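Local coordinates for acetyl-CoA hydrolase/transferase family protein (Porphyromonas gingivalis, PDB 2NVV) that probably hydrolyses acetyl-CoA or transfers CoA between acetate and another carboxylic acid through a glutamyl-CoA thioester intermediate, and binds zinc, at residues S395-P407 against C447-Y459. Sequence-based numbering, arbitrary orientation.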
loop_
_atom_site.group_PDB
_atom_site.type_symbol
_atom_site.label_atom_id
_atom_site.label_comp_id
_atom_site.label_asym_id
_atom_site.label_seq_id
_atom_site.Cartn_x
_atom_site.Cartn_y
_atom_site.Cartn_z
ATOM N N SER A 395 -9.099 -16.167 -17.453
ATOM C CA SER A 395 -9.533 -15.030 -18.268
ATOM C C SER A 395 -11.041 -14.798 -18.286
ATOM O O SER A 395 -11.494 -13.656 -18.350
ATOM C CB SER A 395 -9.035 -15.193 -19.708
ATOM O OG SER A 395 -9.722 -16.236 -20.378
ATOM N N VAL A 396 -11.823 -15.870 -18.229
ATOM C CA VAL A 396 -13.270 -15.726 -18.277
ATOM C C VAL A 396 -14.007 -16.510 -17.211
ATOM O O VAL A 396 -13.407 -17.213 -16.405
ATOM C CB VAL A 396 -13.821 -16.150 -19.670
ATOM C CG1 VAL A 396 -13.205 -15.276 -20.761
ATOM C CG2 VAL A 396 -13.531 -17.621 -19.928
HETATM N N MSE A 397 -15.327 -16.404 -17.243
HETATM C CA MSE A 397 -16.193 -17.068 -16.279
HETATM C C MSE A 397 -17.549 -17.311 -16.945
HETATM O O MSE A 397 -17.795 -16.818 -18.055
HETATM C CB MSE A 397 -16.346 -16.147 -15.076
HETATM C CG MSE A 397 -17.246 -16.642 -13.977
HETATM SE SE MSE A 397 -17.466 -15.252 -12.639
HETATM C CE MSE A 397 -15.582 -15.206 -12.032
ATOM N N LYS A 398 -18.419 -18.062 -16.273
ATOM C CA LYS A 398 -19.753 -18.373 -16.792
ATOM C C LYS A 398 -19.733 -18.750 -18.268
ATOM O O LYS A 398 -20.346 -18.074 -19.099
ATOM C CB LYS A 398 -20.703 -17.183 -16.591
ATOM C CG LYS A 398 -20.946 -16.806 -15.127
ATOM C CD LYS A 398 -21.613 -17.951 -14.339
ATOM C CE LYS A 398 -21.808 -17.610 -12.851
ATOM N NZ LYS A 398 -22.710 -16.428 -12.614
ATOM N N ASP A 399 -19.033 -19.833 -18.587
ATOM C CA ASP A 399 -18.924 -20.307 -19.967
ATOM C C ASP A 399 -18.537 -19.219 -20.954
ATOM O O ASP A 399 -18.980 -19.237 -22.100
ATOM C CB ASP A 399 -20.232 -20.951 -20.422
ATOM C CG ASP A 399 -20.531 -22.233 -19.675
ATOM O OD1 ASP A 399 -19.655 -23.130 -19.661
ATOM O OD2 ASP A 399 -21.633 -22.349 -19.099
ATOM N N GLY A 400 -17.725 -18.271 -20.498
ATOM C CA GLY A 400 -17.278 -17.202 -21.367
ATOM C C GLY A 400 -18.129 -15.957 -21.381
ATOM O O GLY A 400 -17.708 -14.948 -21.946
ATOM N N LYS A 401 -19.303 -16.009 -20.760
ATOM C CA LYS A 401 -20.209 -14.858 -20.733
ATOM C C LYS A 401 -19.699 -13.712 -19.859
ATOM O O LYS A 401 -20.166 -12.571 -19.961
ATOM C CB LYS A 401 -21.594 -15.304 -20.257
ATOM C CG LYS A 401 -22.266 -16.308 -21.179
ATOM C CD LYS A 401 -23.567 -16.791 -20.586
ATOM C CE LYS A 401 -24.212 -17.864 -21.455
ATOM N NZ LYS A 401 -25.542 -18.312 -20.914
ATOM N N ILE A 402 -18.746 -14.022 -18.988
ATOM C CA ILE A 402 -18.158 -13.013 -18.114
ATOM C C ILE A 402 -16.668 -12.940 -18.375
ATOM O O ILE A 402 -15.991 -13.965 -18.437
ATOM C CB ILE A 402 -18.364 -13.347 -16.613
ATOM C CG1 ILE A 402 -19.847 -13.213 -16.239
ATOM C CG2 ILE A 402 -17.532 -12.413 -15.754
ATOM C CD1 ILE A 402 -20.159 -13.545 -14.798
ATOM N N SER A 403 -16.161 -11.725 -18.538
ATOM C CA SER A 403 -14.736 -11.524 -18.748
ATOM C C SER A 403 -14.086 -11.110 -17.420
ATOM O O SER A 403 -14.608 -10.250 -16.706
ATOM C CB SER A 403 -14.507 -10.432 -19.795
ATOM O OG SER A 403 -13.135 -10.076 -19.857
ATOM N N SER A 404 -12.956 -11.719 -17.083
ATOM C CA SER A 404 -12.248 -11.370 -15.854
ATOM C C SER A 404 -11.536 -10.040 -16.037
ATOM O O SER A 404 -11.105 -9.420 -15.072
ATOM C CB SER A 404 -11.225 -12.436 -15.507
ATOM O OG SER A 404 -11.851 -13.674 -15.271
ATOM N N PHE A 405 -11.413 -9.608 -17.289
ATOM C CA PHE A 405 -10.755 -8.344 -17.634
ATOM C C PHE A 405 -11.788 -7.351 -18.145
ATOM O O PHE A 405 -12.563 -7.652 -19.047
ATOM C CB PHE A 405 -9.677 -8.598 -18.685
ATOM C CG PHE A 405 -8.538 -9.423 -18.173
ATOM C CD1 PHE A 405 -7.472 -8.825 -17.500
ATOM C CD2 PHE A 405 -8.556 -10.805 -18.301
ATOM C CE1 PHE A 405 -6.451 -9.596 -16.962
ATOM C CE2 PHE A 405 -7.540 -11.579 -17.762
ATOM C CZ PHE A 405 -6.490 -10.974 -17.093
ATOM N N VAL A 406 -11.780 -6.158 -17.562
ATOM C CA VAL A 406 -12.741 -5.127 -17.901
ATOM C C VAL A 406 -12.084 -3.768 -18.121
ATOM O O VAL A 406 -10.930 -3.563 -17.755
ATOM C CB VAL A 406 -13.765 -5.003 -16.760
ATOM C CG1 VAL A 406 -14.526 -6.310 -16.589
ATOM C CG2 VAL A 406 -13.041 -4.652 -15.469
ATOM N N PRO A 407 -12.812 -2.818 -18.730
ATOM C CA PRO A 407 -12.262 -1.479 -18.974
ATOM C C PRO A 407 -11.788 -0.844 -17.667
ATOM O O PRO A 407 -10.687 -0.297 -17.598
ATOM C CB PRO A 407 -13.443 -0.730 -19.587
ATOM C CG PRO A 407 -14.176 -1.819 -20.331
ATOM C CD PRO A 407 -14.140 -2.969 -19.356
ATOM N N CYS A 447 -3.110 -11.667 -21.688
ATOM C CA CYS A 447 -3.997 -12.228 -20.671
ATOM C C CYS A 447 -5.481 -12.349 -20.989
ATOM O O CYS A 447 -6.130 -13.324 -20.611
ATOM C CB CYS A 447 -3.833 -11.427 -19.377
ATOM S SG CYS A 447 -2.120 -11.361 -18.765
ATOM N N VAL A 448 -6.023 -11.339 -21.653
ATOM C CA VAL A 448 -7.428 -11.304 -22.031
ATOM C C VAL A 448 -7.817 -12.469 -22.954
ATOM O O VAL A 448 -7.036 -12.903 -23.808
ATOM C CB VAL A 448 -7.752 -9.968 -22.736
ATOM C CG1 VAL A 448 -9.218 -9.908 -23.132
ATOM C CG2 VAL A 448 -7.417 -8.816 -21.816
ATOM N N HIS A 449 -9.034 -12.969 -22.779
ATOM C CA HIS A 449 -9.538 -14.062 -23.597
ATOM C C HIS A 449 -9.868 -13.516 -24.988
ATOM O O HIS A 449 -10.466 -12.445 -25.116
ATOM C CB HIS A 449 -10.789 -14.658 -22.937
ATOM C CG HIS A 449 -11.378 -15.815 -23.683
ATOM N ND1 HIS A 449 -11.857 -15.704 -24.968
ATOM C CD2 HIS A 449 -11.585 -17.101 -23.314
ATOM C CE1 HIS A 449 -12.336 -16.871 -25.360
ATOM N NE2 HIS A 449 -12.183 -17.736 -24.374
ATOM N N PRO A 450 -9.480 -14.249 -26.051
ATOM C CA PRO A 450 -9.730 -13.834 -27.439
ATOM C C PRO A 450 -11.085 -13.177 -27.686
ATOM O O PRO A 450 -11.165 -12.184 -28.415
ATOM C CB PRO A 450 -9.548 -15.131 -28.212
ATOM C CG PRO A 450 -8.389 -15.753 -27.473
ATOM C CD PRO A 450 -8.800 -15.559 -26.019
ATOM N N ASP A 451 -12.137 -13.725 -27.080
ATOM C CA ASP A 451 -13.494 -13.204 -27.222
ATOM C C ASP A 451 -13.671 -11.762 -26.765
ATOM O O ASP A 451 -14.666 -11.133 -27.111
ATOM C CB ASP A 451 -14.475 -14.063 -26.431
ATOM C CG ASP A 451 -14.881 -15.313 -27.163
ATOM O OD1 ASP A 451 -15.598 -16.147 -26.564
ATOM O OD2 ASP A 451 -14.495 -15.456 -28.341
ATOM N N TYR A 452 -12.727 -11.238 -25.987
ATOM C CA TYR A 452 -12.844 -9.867 -25.487
ATOM C C TYR A 452 -11.699 -8.954 -25.905
ATOM O O TYR A 452 -11.727 -7.756 -25.641
ATOM C CB TYR A 452 -12.945 -9.869 -23.946
ATOM C CG TYR A 452 -14.192 -10.539 -23.410
ATOM C CD1 TYR A 452 -14.194 -11.892 -23.063
ATOM C CD2 TYR A 452 -15.385 -9.825 -23.291
ATOM C CE1 TYR A 452 -15.360 -12.512 -22.613
ATOM C CE2 TYR A 452 -16.547 -10.430 -22.845
ATOM C CZ TYR A 452 -16.533 -11.766 -22.509
ATOM O OH TYR A 452 -17.700 -12.340 -22.070
ATOM N N ARG A 453 -10.692 -9.505 -26.571
ATOM C CA ARG A 453 -9.561 -8.688 -26.962
ATOM C C ARG A 453 -9.917 -7.560 -27.939
ATOM O O ARG A 453 -9.518 -6.415 -27.733
ATOM C CB ARG A 453 -8.444 -9.586 -27.520
ATOM C CG ARG A 453 -8.316 -10.880 -26.736
ATOM C CD ARG A 453 -6.887 -11.242 -26.343
ATOM N NE ARG A 453 -6.146 -11.876 -27.426
ATOM C CZ ARG A 453 -5.432 -12.997 -27.308
ATOM N NH1 ARG A 453 -5.346 -13.642 -26.146
ATOM N NH2 ARG A 453 -4.803 -13.480 -28.367
ATOM N N PRO A 454 -10.673 -7.854 -29.004
ATOM C CA PRO A 454 -10.998 -6.763 -29.930
ATOM C C PRO A 454 -11.858 -5.641 -29.346
ATOM O O PRO A 454 -11.715 -4.462 -29.699
ATOM C CB PRO A 454 -11.668 -7.492 -31.102
ATOM C CG PRO A 454 -12.199 -8.731 -30.492
ATOM C CD PRO A 454 -11.128 -9.151 -29.532
ATOM N N LEU A 455 -12.739 -6.016 -28.430
ATOM C CA LEU A 455 -13.632 -5.067 -27.785
ATOM C C LEU A 455 -12.849 -4.130 -26.861
ATOM O O LEU A 455 -13.119 -2.930 -26.798
ATOM C CB LEU A 455 -14.687 -5.839 -27.005
ATOM C CG LEU A 455 -16.080 -5.240 -26.803
ATOM C CD1 LEU A 455 -16.584 -4.556 -28.069
ATOM C CD2 LEU A 455 -17.015 -6.371 -26.383
ATOM N N LEU A 456 -11.869 -4.674 -26.147
ATOM C CA LEU A 456 -11.063 -3.845 -25.262
ATOM C C LEU A 456 -10.060 -3.022 -26.072
ATOM O O LEU A 456 -9.580 -1.994 -25.602
ATOM C CB LEU A 456 -10.354 -4.714 -24.222
ATOM C CG LEU A 456 -11.324 -5.316 -23.195
ATOM C CD1 LEU A 456 -10.603 -6.343 -22.339
ATOM C CD2 LEU A 456 -11.929 -4.195 -22.324
ATOM N N ARG A 457 -9.750 -3.469 -27.291
ATOM C CA ARG A 457 -8.835 -2.720 -28.144
ATOM C C ARG A 457 -9.608 -1.519 -28.673
ATOM O O ARG A 457 -9.054 -0.436 -28.830
ATOM C CB ARG A 457 -8.322 -3.566 -29.323
ATOM C CG ARG A 457 -7.316 -4.625 -28.960
ATOM C CD ARG A 457 -6.627 -5.192 -30.198
ATOM N NE ARG A 457 -5.804 -6.365 -29.882
ATOM C CZ ARG A 457 -6.183 -7.630 -30.060
ATOM N NH1 ARG A 457 -7.378 -7.914 -30.562
ATOM N NH2 ARG A 457 -5.364 -8.616 -29.720
ATOM N N GLN A 458 -10.894 -1.724 -28.946
ATOM C CA GLN A 458 -11.763 -0.653 -29.432
ATOM C C GLN A 458 -12.007 0.385 -28.338
ATOM O O GLN A 458 -12.251 1.561 -28.622
ATOM C CB GLN A 458 -13.104 -1.218 -29.887
ATOM C CG GLN A 458 -13.052 -1.986 -31.193
ATOM C CD GLN A 458 -14.416 -2.520 -31.601
ATOM O OE1 GLN A 458 -15.045 -3.268 -30.855
ATOM N NE2 GLN A 458 -14.877 -2.137 -32.783
ATOM N N TYR A 459 -11.945 -0.051 -27.085
ATOM C CA TYR A 459 -12.152 0.849 -25.961
ATOM C C TYR A 459 -11.033 1.875 -25.889
ATOM O O TYR A 459 -11.243 3.003 -25.441
ATOM C CB TYR A 459 -12.202 0.068 -24.649
ATOM C CG TYR A 459 -12.444 0.943 -23.442
ATOM C CD1 TYR A 459 -13.708 1.469 -23.179
ATOM C CD2 TYR A 459 -11.397 1.279 -22.580
ATOM C CE1 TYR A 459 -13.924 2.311 -22.086
ATOM C CE2 TYR A 459 -11.600 2.121 -21.484
ATOM C CZ TYR A 459 -12.864 2.629 -21.247
ATOM O OH TYR A 459 -13.048 3.455 -20.176
#
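Tyr452, the N-cap residue of helix 453-459, joins the N-terminal end of that helix to a beta-hairpin with a classic bulge, in which Lys401 and Ile402 both face Met397, in the C-terminal domain of this CoA-transferase family protein. The Tyr452 ring lies across the hairpin and its hydroxyl donates a hydrogen bond to the turn: OH is 2.6 Å from Gly400 O, which sits at the ring edge, in plane, and the C=O...O angle is 147°. Ser403 CB stands over one face of the same ring, 3.4 Å from its centroid and almost on the normal, a CH-pi contact. The Ser403 chi1 of 171° carries OG on to Phe405 O, 2.6 Å away, on a lone pair in the carbonyl plane.

At the start of the hairpin, Val396 CG1 packs obliquely against His449, while Ser395 OG, just before the strand, meets the imidazole edge and is hydrogen-bonded to the Glu425 carboxylate, outside the two segments. His449 ND1 accepts a hydrogen bond from the backbone N-H of Asp451 (N to ND1 2.9 Å), in the ring plane, a bond that would fix the imidazole's rotation. Beyond the hairpin, the Phe405 ring meets Cys447 CB through CZ and Val448 CG2 through CG (3.9 Å); Ile443 of helix 436-446 also touches it. Lys398, predicted to bind CoA, lies in the hairpin turn. At the other end Pro407 CG rests on Leu456 CD2, and Pro407 CB sits over the Tyr459 ring, 3.8 Å from its centroid and 12° off the normal.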